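Local coordinates for YohF (Salmonella typhimurium, PDB 6WON), which probably catalyses an oxidoreduction as a short-chain dehydrogenase/reductase, with acetoin as its likely substrate, at residues 72-77 with 121-126; 91-96 with 147-152; 108-113 with 156-161; 139-144 with 160-165; 180-185 with 236-241. One frame throughout, in Å; residues are numbered along the deposited sequence.

Contact 1: residues 72-77 with 121-126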
# COMPACT_ATOMS: atom_id res chain seq x y z
N ALA B 72 -16.29 4.48 31.35
CA ALA B 72 -17.40 5.37 30.98
C ALA B 72 -18.12 4.90 29.72
O ALA B 72 -19.32 5.18 29.55
CB ALA B 72 -16.87 6.80 30.81
N ILE B 73 -17.44 4.18 28.84
CA ILE B 73 -18.12 3.59 27.69
C ILE B 73 -19.14 2.55 28.14
O ILE B 73 -20.27 2.50 27.63
CB ILE B 73 -17.10 2.98 26.72
CG1 ILE B 73 -16.16 4.08 26.20
CG2 ILE B 73 -17.82 2.29 25.56
CD1 ILE B 73 -16.82 5.08 25.27
N GLU B 74 -18.77 1.71 29.10
CA GLU B 74 -19.70 0.71 29.62
C GLU B 74 -20.89 1.37 30.29
O GLU B 74 -22.03 0.88 30.18
CB GLU B 74 -18.98 -0.24 30.58
CG GLU B 74 -19.88 -1.21 31.32
CD GLU B 74 -20.52 -2.24 30.40
OE1 GLU B 74 -20.03 -2.44 29.26
OE2 GLU B 74 -21.52 -2.87 30.81
N HIS B 75 -20.67 2.49 30.98
CA HIS B 75 -21.79 3.18 31.63
C HIS B 75 -22.74 3.79 30.60
O HIS B 75 -23.96 3.74 30.77
CB HIS B 75 -21.27 4.26 32.58
CG HIS B 75 -20.37 3.73 33.65
ND1 HIS B 75 -20.75 2.73 34.51
CD2 HIS B 75 -19.11 4.08 34.00
CE1 HIS B 75 -19.76 2.47 35.35
NE2 HIS B 75 -18.75 3.28 35.06
N LEU B 76 -22.18 4.38 29.54
CA LEU B 76 -23.02 4.95 28.48
C LEU B 76 -23.85 3.86 27.81
O LEU B 76 -25.06 4.01 27.63
CB LEU B 76 -22.13 5.67 27.47
CG LEU B 76 -22.80 6.52 26.39
CD1 LEU B 76 -23.79 7.51 27.00
CD2 LEU B 76 -21.74 7.26 25.55
N ILE B 77 -23.21 2.74 27.44
CA ILE B 77 -23.94 1.61 26.88
C ILE B 77 -25.10 1.22 27.78
O ILE B 77 -26.24 1.04 27.33
CB ILE B 77 -22.99 0.43 26.64
CG1 ILE B 77 -21.91 0.80 25.62
CG2 ILE B 77 -23.76 -0.80 26.18
CD1 ILE B 77 -20.81 -0.24 25.48
N ALA B 121 -13.17 -0.28 21.96
CA ALA B 121 -13.58 -1.28 20.99
C ALA B 121 -13.93 -2.61 21.65
O ALA B 121 -14.93 -3.25 21.29
CB ALA B 121 -12.49 -1.46 19.93
N GLN B 122 -13.11 -3.05 22.61
CA GLN B 122 -13.38 -4.30 23.32
C GLN B 122 -14.75 -4.25 23.98
O GLN B 122 -15.56 -5.18 23.85
CB GLN B 122 -12.32 -4.55 24.39
CG GLN B 122 -11.04 -5.19 23.93
CD GLN B 122 -10.13 -5.52 25.11
OE1 GLN B 122 -9.89 -4.68 25.97
NE2 GLN B 122 -9.64 -6.76 25.16
N ILE B 123 -15.01 -3.17 24.72
CA ILE B 123 -16.25 -3.06 25.47
C ILE B 123 -17.44 -3.08 24.53
O ILE B 123 -18.42 -3.79 24.77
CB ILE B 123 -16.22 -1.79 26.33
CG1 ILE B 123 -15.22 -1.97 27.47
CG2 ILE B 123 -17.63 -1.46 26.84
CD1 ILE B 123 -14.84 -0.68 28.17
N ALA B 124 -17.37 -2.31 23.43
CA ALA B 124 -18.49 -2.28 22.50
C ALA B 124 -18.68 -3.64 21.83
O ALA B 124 -19.81 -4.11 21.66
CB ALA B 124 -18.30 -1.18 21.46
N ALA B 125 -17.57 -4.29 21.46
CA ALA B 125 -17.66 -5.57 20.76
C ALA B 125 -18.25 -6.65 21.66
O ALA B 125 -19.04 -7.49 21.20
CB ALA B 125 -16.27 -5.97 20.26
N ARG B 126 -17.92 -6.63 22.95
CA ARG B 126 -18.53 -7.58 23.89
C ARG B 126 -20.05 -7.44 23.90
O ARG B 126 -20.77 -8.44 23.95
CB ARG B 126 -17.97 -7.37 25.30
CG ARG B 126 -16.63 -8.04 25.56
CD ARG B 126 -15.92 -7.42 26.77
NE ARG B 126 -14.48 -7.73 26.79
CZ ARG B 126 -13.56 -7.01 27.43
NH1 ARG B 126 -13.90 -5.91 28.11
NH2 ARG B 126 -12.29 -7.38 27.38
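The Glu74 carboxylate is held at both oxygens while it lies against Ile123. Its OE1 is hydrogen-bonded to His127 NE2, one turn on from Ile123, and its OE2 to Gln78 NE2, one turn on from Glu74. The same OE1 packs 3.5 Å from Ile123 CG2. A bend at chi2 (67°) brings the carboxylate round beside the isoleucine. The rest of the contact is apolar. Ile123 CG2 is its centre: Ile73 CG2 approaches this methyl to 4.0 Å and Ile77 CD1 approaches it to 3.7 Å. Ile77 is extended beyond CG1 (chi2 172°), and its CD1 also comes near Ala124. The axes of segments 72-77 and 121-126 run roughly parallel, come within 9.6 Å and cross at -29°. Their helices pack side by side on one face of the Rossmann sheet; Leu76 and Ile77 reach Ile8 on strand 6-9. Another side of helix 103-131 meets the second subunit, where Gln122 NE2 bonds to Phe98 O of that chain. No hydrogen bond joins the two segments directly. Cohesion comes from branched aliphatic groups. The carboxylate spends its hydrogen bonds on His127 and Gln78, so across the segments it offers van der Waals contact alone.

Contact 2: residues 91-96 with 147-152; sequences GAMTKS and TPLPQA
Met93 meets Leu149 tip to tip. Leu149 CD2 lies 3.8 Å from Met93 CG, and Met93 SD is almost as near. With chi1 at -179°, Met93 CG swings opposite its own backbone N and across to the leucine before the chain bends at chi2 and chi3. Both segments are loops that follow strands of the Rossmann fold, 85-88 and 135-140. Segment 147-152 ends in a type II turn from Leu149 to Ala152, closed by Ala152 N to Leu149 O, with Gln151 at positive phi. Ala152 then takes the N-cap position of helix 153-173. The turn presents Gln151 O to the other loop. Ser96 N donates to Gln151 O at 2.6 Å, nearly straight at 175°. This is the one direct hydrogen bond across the contact. Ala152 CB packs 3.7 Å from Thr94 O. Met93 and Leu149 also both touch Tyr155, the tyrosine of the YxxxK pattern of short-chain dehydrogenases. The two loops therefore lie beside the probable active site. Pro150 packs on Leu171 of the second subunit and on Gln251 of the third, so this turn also reaches two subunit boundaries. The Lys95 chain runs extended beyond CG. Its CB and CG lie beside Gln151 O, and CG is also near Ala152 CB. At its end a water accepts from Lys95 NZ at 2.7 Å and donates to Pro150 O at 2.7 Å.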
# COMPACT_ATOMS: atom_id res chain seq x y z
N GLY B 91 -8.60 12.02 18.80
CA GLY B 91 -8.23 13.19 19.57
C GLY B 91 -7.28 14.10 18.79
O GLY B 91 -6.98 13.89 17.61
N ALA B 92 -6.79 15.12 19.48
CA ALA B 92 -5.95 16.11 18.83
C ALA B 92 -4.56 15.55 18.53
O ALA B 92 -4.02 14.72 19.26
CB ALA B 92 -5.83 17.36 19.71
N MET B 93 -3.98 16.04 17.43
CA MET B 93 -2.62 15.67 17.06
C MET B 93 -1.59 16.36 17.95
O MET B 93 -1.78 17.51 18.37
CB MET B 93 -2.39 16.03 15.59
CG MET B 93 -1.02 15.67 15.06
SD MET B 93 0.14 17.03 15.31
CE MET B 93 -0.66 18.33 14.36
N THR B 94 -0.48 15.64 18.24
CA THR B 94 0.66 16.15 19.02
C THR B 94 1.96 16.03 18.23
O THR B 94 2.18 15.04 17.53
CB THR B 94 0.81 15.43 20.39
OG1 THR B 94 -0.41 15.58 21.14
CG2 THR B 94 1.90 16.07 21.22
N LYS B 95 2.79 17.06 18.35
CA LYS B 95 4.05 17.15 17.63
C LYS B 95 5.21 17.17 18.61
O LYS B 95 5.10 17.71 19.72
CB LYS B 95 4.11 18.40 16.73
CG LYS B 95 3.39 18.21 15.42
CD LYS B 95 3.65 19.33 14.43
CE LYS B 95 2.82 19.11 13.17
NZ LYS B 95 2.99 20.21 12.17
N SER B 96 6.33 16.58 18.18
CA SER B 96 7.53 16.41 18.99
C SER B 96 8.63 15.80 18.14
O SER B 96 8.43 14.73 17.55
CB SER B 96 7.22 15.52 20.20
OG SER B 96 8.12 15.75 21.26
N THR B 147 1.23 7.52 5.82
CA THR B 147 2.37 8.31 5.41
C THR B 147 2.75 9.20 6.59
O THR B 147 1.88 9.57 7.38
CB THR B 147 2.03 9.14 4.15
OG1 THR B 147 3.17 9.91 3.71
CG2 THR B 147 0.85 10.10 4.41
N PRO B 148 4.03 9.49 6.78
CA PRO B 148 4.45 10.13 8.04
C PRO B 148 4.07 11.60 8.08
O PRO B 148 3.98 12.28 7.05
CB PRO B 148 5.98 9.96 8.04
CG PRO B 148 6.33 9.91 6.56
CD PRO B 148 5.18 9.17 5.91
N LEU B 149 3.84 12.09 9.30
CA LEU B 149 3.68 13.52 9.53
C LEU B 149 4.96 14.04 10.17
O LEU B 149 5.29 13.62 11.29
CB LEU B 149 2.49 13.79 10.44
CG LEU B 149 2.25 15.23 10.93
CD1 LEU B 149 1.99 16.20 9.77
CD2 LEU B 149 1.08 15.27 11.91
N PRO B 150 5.70 14.92 9.51
CA PRO B 150 6.98 15.38 10.08
C PRO B 150 6.78 15.99 11.46
O PRO B 150 5.78 16.66 11.72
CB PRO B 150 7.49 16.40 9.05
CG PRO B 150 6.37 16.63 8.08
CD PRO B 150 5.47 15.45 8.15
N GLN B 151 7.73 15.71 12.35
CA GLN B 151 7.74 16.12 13.75
C GLN B 151 6.67 15.43 14.58
O GLN B 151 6.42 15.84 15.72
CB GLN B 151 7.58 17.64 13.92
CG GLN B 151 8.58 18.46 13.17
CD GLN B 151 9.99 18.15 13.60
OE1 GLN B 151 10.42 18.53 14.70
NE2 GLN B 151 10.73 17.44 12.74
N ALA B 152 6.02 14.40 14.05
CA ALA B 152 4.93 13.74 14.76
C ALA B 152 5.07 12.23 14.64
O ALA B 152 4.15 11.52 14.23
CB ALA B 152 3.58 14.22 14.24
O HOH W 1 4.39 18.62 10.50

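Contact 3: residues 108-113 with 156-161; sequences QIFTVD and TAAKHA
The Phe110 ring lies flat against Ala158. The Ala158 CB methyl sits 4.0 Å from the ring centroid and 3° off the ring normal, a CH-pi contact over the face. Ala157 CB comes in obliquely and touches Phe110 CZ at 3.6 Å. Ala161 CB, one turn further along, is a looser neighbour of Phe110 CE2. One aromatic ring thus lies over a run of small residues on helix 153-173. Ala158 CB also has a second partner, Asp113 CB at 3.8 Å, which points toward helix 153-173. The axes of the two segments approach to 9.2 Å and cross at -33°, with alanines facing Phe110. Helix 103-131 has a wider pi-type turn at 111-113. Near it, Asp113 O accepts from a water at 2.8 Å, and the same water accepts from Lys159 NZ at 2.8 Å. Lys159 NZ also bonds to Thr141 O. On another side of helix 153-173, His160 ND1 donates to Thr156 O at 2.9 Å, from above the carbonyl plane. That oxygen also accepts the helical bond of His160 N. Phe110 packs on Phe110 of the second subunit, and Ala161 on Ala161 of that chain. The paired helices fit the four-helix interface common in short-chain dehydrogenases. Lys159 matches the lysine of the YxxxK motif, and its water link to a backbone carbonyl of the neighbouring helix resembles the one described at the active site of this family.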
# COMPACT_ATOMS: atom_id res chain seq x y z
N GLN B 108 2.12 8.89 26.29
CA GLN B 108 0.88 9.66 26.36
C GLN B 108 0.15 9.66 25.02
O GLN B 108 -1.08 9.47 24.97
CB GLN B 108 1.18 11.08 26.83
CG GLN B 108 -0.04 11.96 26.99
CD GLN B 108 -0.21 12.95 25.84
OE1 GLN B 108 -1.24 12.97 25.18
NE2 GLN B 108 0.82 13.76 25.60
N ILE B 109 0.88 9.84 23.92
CA ILE B 109 0.25 9.85 22.60
C ILE B 109 -0.34 8.48 22.27
O ILE B 109 -1.47 8.37 21.76
CB ILE B 109 1.26 10.32 21.53
CG1 ILE B 109 1.53 11.82 21.73
CG2 ILE B 109 0.75 10.03 20.14
CD1 ILE B 109 2.95 12.25 21.36
N PHE B 110 0.39 7.40 22.57
CA PHE B 110 -0.17 6.07 22.32
C PHE B 110 -1.40 5.82 23.20
O PHE B 110 -2.36 5.18 22.76
CB PHE B 110 0.88 4.99 22.53
CG PHE B 110 1.67 4.67 21.29
CD1 PHE B 110 2.68 5.51 20.86
CD2 PHE B 110 1.37 3.55 20.54
CE1 PHE B 110 3.40 5.23 19.69
CE2 PHE B 110 2.09 3.25 19.38
CZ PHE B 110 3.10 4.10 18.96
N THR B 111 -1.37 6.34 24.43
CA THR B 111 -2.50 6.17 25.35
C THR B 111 -3.79 6.71 24.74
O THR B 111 -4.81 6.01 24.67
CB THR B 111 -2.18 6.84 26.68
OG1 THR B 111 -1.10 6.15 27.29
CG2 THR B 111 -3.41 6.83 27.64
N VAL B 112 -3.76 7.95 24.24
CA VAL B 112 -4.97 8.59 23.73
C VAL B 112 -5.30 8.14 22.30
O VAL B 112 -6.47 8.13 21.91
CB VAL B 112 -4.85 10.12 23.81
CG1 VAL B 112 -4.78 10.58 25.26
CG2 VAL B 112 -3.64 10.60 23.04
N ASP B 113 -4.29 7.77 21.50
CA ASP B 113 -4.54 7.58 20.08
C ASP B 113 -4.68 6.12 19.66
O ASP B 113 -5.11 5.87 18.52
CB ASP B 113 -3.43 8.23 19.26
CG ASP B 113 -3.49 9.75 19.32
OD1 ASP B 113 -4.53 10.28 19.76
OD2 ASP B 113 -2.52 10.41 18.94
N THR B 156 2.19 9.40 14.21
CA THR B 156 2.19 8.54 13.03
C THR B 156 2.20 7.07 13.43
O THR B 156 1.44 6.26 12.89
CB THR B 156 3.41 8.85 12.17
OG1 THR B 156 3.36 10.21 11.74
CG2 THR B 156 3.49 7.89 10.98
N ALA B 157 3.06 6.71 14.38
CA ALA B 157 3.15 5.31 14.79
C ALA B 157 1.85 4.84 15.41
O ALA B 157 1.41 3.71 15.17
CB ALA B 157 4.31 5.12 15.76
N ALA B 158 1.22 5.69 16.21
CA ALA B 158 -0.05 5.30 16.84
C ALA B 158 -1.18 5.18 15.82
O ALA B 158 -2.03 4.29 15.94
CB ALA B 158 -0.41 6.29 17.94
N LYS B 159 -1.21 6.06 14.81
CA LYS B 159 -2.21 5.92 13.75
C LYS B 159 -1.99 4.65 12.95
O LYS B 159 -2.95 3.93 12.63
CB LYS B 159 -2.20 7.14 12.83
CG LYS B 159 -2.78 8.40 13.47
CD LYS B 159 -4.29 8.29 13.70
CE LYS B 159 -4.81 9.49 14.50
NZ LYS B 159 -6.29 9.42 14.64
N HIS B 160 -0.72 4.34 12.64
CA HIS B 160 -0.38 3.06 12.01
C HIS B 160 -0.84 1.90 12.87
O HIS B 160 -1.41 0.92 12.36
CB HIS B 160 1.14 2.96 11.78
CG HIS B 160 1.61 3.60 10.51
ND1 HIS B 160 1.55 4.97 10.30
CD2 HIS B 160 2.16 3.07 9.40
CE1 HIS B 160 2.04 5.24 9.10
NE2 HIS B 160 2.42 4.11 8.54
N ALA B 161 -0.56 1.96 14.17
CA ALA B 161 -1.04 0.95 15.11
C ALA B 161 -2.55 0.77 15.00
O ALA B 161 -3.05 -0.35 14.94
CB ALA B 161 -0.67 1.33 16.55
O HOH W 2 -6.38 7.87 16.96

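Contact 4: residues 139-144 with 160-165; sequences NITSVH and HALGGL
Apolar packing centres on Leu162, which points from its helix toward segment 139-144. The two branches of Leu162 meet different groups. CD1 lies against the Asn139 amide, 3.8 Å from Asn139 CG. CD2 approaches Ile140 O to 4.0 Å. Between them, Leu162 CG meets Thr141 CG2 at 3.8 Å. Thr141 CG2 is anti to the carbonyl carbon and its OG1 takes the position between N and C (chi1 63°). This turns the methyl to the leucine and the hydroxyl to Glu145 OE1, its hydrogen-bond partner. Leu162 also touches Val114 and Ala117 of helix 103-131.

Polar contacts lie at either end of segment 139-144. Asn139 OD1 is bonded to Asn88 ND2 and Asn139 ND2 to Thr166 OG1, so both ends of the buried amide are paired and its rotation is fixed. At the other end, His144 O lies at the edge of the His160 ring, close to its plane and 3.0 Å from His160 ND1, a close approach only. That ND1 is hydrogen-bonded to Thr156 O, and His160 NE2 to Lys167 NZ of the second subunit. His144 ND1 is bonded to Thr147 O.

Strand 135-140, helix 153-173 and strand 178-185 form one beta-alpha-beta unit of the Rossmann fold. This contact lays the helix against the first strand and the loop after it, which carries Ser142, probably the serine of the family's Ser-Tyr-Lys triad.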
# COMPACT_ATOMS: atom_id res chain seq x y z
N ASN B 139 -13.02 3.17 13.10
CA ASN B 139 -11.90 3.81 13.78
C ASN B 139 -11.47 5.01 12.93
O ASN B 139 -11.08 4.84 11.77
CB ASN B 139 -10.73 2.84 13.96
CG ASN B 139 -11.06 1.69 14.89
OD1 ASN B 139 -11.68 1.89 15.95
ND2 ASN B 139 -10.65 0.47 14.52
N ILE B 140 -11.59 6.21 13.49
CA ILE B 140 -11.10 7.40 12.80
C ILE B 140 -9.59 7.41 12.95
O ILE B 140 -9.07 7.59 14.06
CB ILE B 140 -11.72 8.69 13.34
CG1 ILE B 140 -13.25 8.59 13.38
CG2 ILE B 140 -11.30 9.87 12.47
CD1 ILE B 140 -13.88 8.50 12.01
N THR B 141 -8.87 7.20 11.85
CA THR B 141 -7.42 7.30 11.93
C THR B 141 -6.96 8.62 11.32
O THR B 141 -7.27 9.68 11.87
CB THR B 141 -6.76 6.08 11.26
OG1 THR B 141 -7.09 6.06 9.88
CG2 THR B 141 -7.27 4.79 11.92
N SER B 142 -6.27 8.57 10.18
CA SER B 142 -5.70 9.76 9.55
C SER B 142 -4.96 9.29 8.30
O SER B 142 -4.64 8.11 8.18
CB SER B 142 -4.75 10.51 10.49
OG SER B 142 -3.74 11.21 9.78
N VAL B 143 -4.69 10.23 7.38
CA VAL B 143 -3.76 9.87 6.31
C VAL B 143 -2.44 9.39 6.89
O VAL B 143 -1.73 8.61 6.25
CB VAL B 143 -3.50 11.04 5.34
CG1 VAL B 143 -4.73 11.30 4.52
CG2 VAL B 143 -3.03 12.31 6.10
N HIS B 144 -2.12 9.79 8.13
CA HIS B 144 -0.87 9.38 8.74
C HIS B 144 -0.91 7.98 9.33
O HIS B 144 0.08 7.54 9.94
CB HIS B 144 -0.47 10.44 9.76
CG HIS B 144 -0.36 11.80 9.14
ND1 HIS B 144 0.56 12.09 8.16
CD2 HIS B 144 -1.11 12.92 9.30
CE1 HIS B 144 0.41 13.35 7.77
NE2 HIS B 144 -0.59 13.87 8.46
N HIS B 160 -0.72 4.34 12.64
CA HIS B 160 -0.38 3.06 12.01
C HIS B 160 -0.84 1.90 12.87
O HIS B 160 -1.41 0.92 12.36
CB HIS B 160 1.14 2.96 11.78
CG HIS B 160 1.61 3.60 10.51
ND1 HIS B 160 1.55 4.97 10.30
CD2 HIS B 160 2.16 3.07 9.40
CE1 HIS B 160 2.04 5.24 9.10
NE2 HIS B 160 2.42 4.11 8.54
N ALA B 161 -0.56 1.96 14.17
CA ALA B 161 -1.04 0.95 15.11
C ALA B 161 -2.55 0.77 15.00
O ALA B 161 -3.05 -0.35 14.94
CB ALA B 161 -0.67 1.33 16.55
N LEU B 162 -3.29 1.88 15.00
CA LEU B 162 -4.75 1.76 14.97
C LEU B 162 -5.20 1.15 13.65
O LEU B 162 -6.20 0.42 13.61
CB LEU B 162 -5.40 3.12 15.22
CG LEU B 162 -6.93 3.18 15.36
CD1 LEU B 162 -7.48 2.03 16.21
CD2 LEU B 162 -7.36 4.52 15.95
N GLY B 163 -4.47 1.42 12.57
CA GLY B 163 -4.77 0.76 11.31
C GLY B 163 -4.58 -0.74 11.38
O GLY B 163 -5.42 -1.51 10.90
N GLY B 164 -3.48 -1.19 12.01
CA GLY B 164 -3.28 -2.62 12.18
C GLY B 164 -4.37 -3.26 13.02
O GLY B 164 -4.87 -4.34 12.69
N LEU B 165 -4.75 -2.61 14.12
CA LEU B 165 -5.81 -3.14 14.97
C LEU B 165 -7.12 -3.25 14.20
O LEU B 165 -7.87 -4.22 14.36
CB LEU B 165 -5.97 -2.26 16.20
CG LEU B 165 -7.15 -2.60 17.11
CD1 LEU B 165 -6.96 -3.98 17.75
CD2 LEU B 165 -7.33 -1.50 18.16

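Contact 5: residues 180-185 with 236-241; sequences VNAVAP and GQSLIV
Backbone hydrogen bonds join the two segments as parallel strands. Ala182 N donates to Gln237 O at 2.8 Å, and Ala182 O accepts from Leu239 N at 2.8 Å. Ala184 repeats the pattern: its N donates to Leu239 O at 2.9 Å, and its O accepts from Val241 N at 3.1 Å. Weaker CA-H...O contacts run between these bonds.

Before strand 238-241 begins, Gly236 N bonds to Val180 O at 2.7 Å. A side chain then takes over: Gln237 N donates to Asn181 OD1 at 3.0 Å. A chi1 of -65° sets Asn181 CG beside its backbone N and brings the amide across to the loop. Asn181 ND2 bonds to Thr234 O, so this one side chain ties down two points of the loop.

Apolar packing falls on both faces. Ala184 CB meets Ile240 CG1 at 3.8 Å on the face that also carries Ala182 and Ser238. On the other, Val183 CG1 is near Val241 CG2, and Leu239 packs on Leu222 of helix 216-226.

Main-chain pairing thus adds 238-241 as an outermost strand of the chain's parallel Rossmann sheet, while Gln237, Leu239, Ile240 and Val241 pack on the fourth subunit.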
# COMPACT_ATOMS: atom_id res chain seq x y z
N VAL B 180 -15.61 -3.89 10.61
CA VAL B 180 -14.67 -2.95 11.23
C VAL B 180 -13.84 -2.29 10.14
O VAL B 180 -13.13 -2.97 9.39
CB VAL B 180 -13.76 -3.64 12.25
CG1 VAL B 180 -12.89 -2.60 12.97
CG2 VAL B 180 -14.61 -4.41 13.25
N ASN B 181 -13.91 -0.96 10.07
CA ASN B 181 -13.15 -0.23 9.07
C ASN B 181 -12.54 1.00 9.72
O ASN B 181 -12.98 1.46 10.77
CB ASN B 181 -14.05 0.21 7.91
CG ASN B 181 -14.59 -0.98 7.12
OD1 ASN B 181 -13.88 -1.56 6.30
ND2 ASN B 181 -15.85 -1.32 7.36
N ALA B 182 -11.52 1.54 9.05
CA ALA B 182 -10.97 2.85 9.38
C ALA B 182 -11.41 3.87 8.33
O ALA B 182 -11.45 3.57 7.13
CB ALA B 182 -9.44 2.80 9.44
N VAL B 183 -11.75 5.07 8.79
CA VAL B 183 -11.84 6.26 7.94
C VAL B 183 -10.66 7.15 8.29
O VAL B 183 -10.44 7.46 9.46
CB VAL B 183 -13.16 7.02 8.13
CG1 VAL B 183 -13.17 8.30 7.30
CG2 VAL B 183 -14.34 6.13 7.75
N ALA B 184 -9.91 7.56 7.27
CA ALA B 184 -8.59 8.18 7.42
C ALA B 184 -8.65 9.60 6.88
O ALA B 184 -8.45 9.82 5.67
CB ALA B 184 -7.52 7.36 6.69
N PRO B 185 -8.97 10.60 7.71
CA PRO B 185 -9.13 11.96 7.19
C PRO B 185 -7.79 12.58 6.82
O PRO B 185 -6.75 12.28 7.41
CB PRO B 185 -9.78 12.72 8.35
CG PRO B 185 -10.37 11.65 9.25
CD PRO B 185 -9.37 10.51 9.13
N GLY B 236 -12.53 -4.30 7.08
CA GLY B 236 -11.08 -4.39 7.11
C GLY B 236 -10.34 -3.34 6.32
O GLY B 236 -9.12 -3.47 6.13
N GLN B 237 -11.01 -2.28 5.87
CA GLN B 237 -10.42 -1.33 4.95
C GLN B 237 -10.11 -0.00 5.64
O GLN B 237 -10.71 0.34 6.67
CB GLN B 237 -11.34 -1.09 3.75
CG GLN B 237 -11.23 -2.23 2.74
CD GLN B 237 -9.79 -2.41 2.29
OE1 GLN B 237 -9.15 -1.44 1.87
NE2 GLN B 237 -9.26 -3.62 2.40
N SER B 238 -9.18 0.76 5.04
CA SER B 238 -8.86 2.12 5.46
C SER B 238 -9.29 3.05 4.34
O SER B 238 -8.63 3.11 3.29
CB SER B 238 -7.37 2.27 5.78
OG SER B 238 -7.08 3.54 6.34
N LEU B 239 -10.40 3.77 4.54
CA LEU B 239 -11.01 4.58 3.49
C LEU B 239 -10.55 6.02 3.70
O LEU B 239 -10.89 6.66 4.70
CB LEU B 239 -12.53 4.46 3.53
CG LEU B 239 -13.14 3.05 3.49
CD1 LEU B 239 -14.63 3.10 3.12
CD2 LEU B 239 -12.40 2.18 2.47
N ILE B 240 -9.77 6.53 2.75
CA ILE B 240 -9.05 7.79 2.93
C ILE B 240 -9.84 8.92 2.30
O ILE B 240 -10.19 8.87 1.11
CB ILE B 240 -7.64 7.70 2.33
CG1 ILE B 240 -6.83 6.62 3.05
CG2 ILE B 240 -6.95 9.06 2.36
CD1 ILE B 240 -5.47 6.33 2.37
N VAL B 241 -10.12 9.94 3.09
CA VAL B 241 -10.89 11.11 2.66
C VAL B 241 -9.96 12.31 2.86
O VAL B 241 -9.86 12.85 3.96
CB VAL B 241 -12.19 11.28 3.46
CG1 VAL B 241 -12.93 12.54 3.04
CG2 VAL B 241 -13.10 10.04 3.29

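All five contacts belong to one Rossmann fold. Contacts 1 and 3 both use helix 103-131, with centres about 20 Å apart. Contacts 3 and 4 share His160 and Ala161 on helix 153-173, with centres about 8 Å apart. Contacts 4 and 5 reach neighbouring strands, 135-140 and 178-185, and their centres are also about 8 Å apart. Contact 2 touches contacts 3 and 4. Contact 1 lies farthest from contact 2, about 28 Å between centres. Along the chain contacts 1, 2 and 3 interleave. Contact 4 opens after contact 1 closes and alternates with contact 2; contact 5 comes last. Contacts 1 to 4 touch the second subunit, contact 2 also the third, and contact 5 the fourth, so they lie next to subunit interfaces of the tetramer.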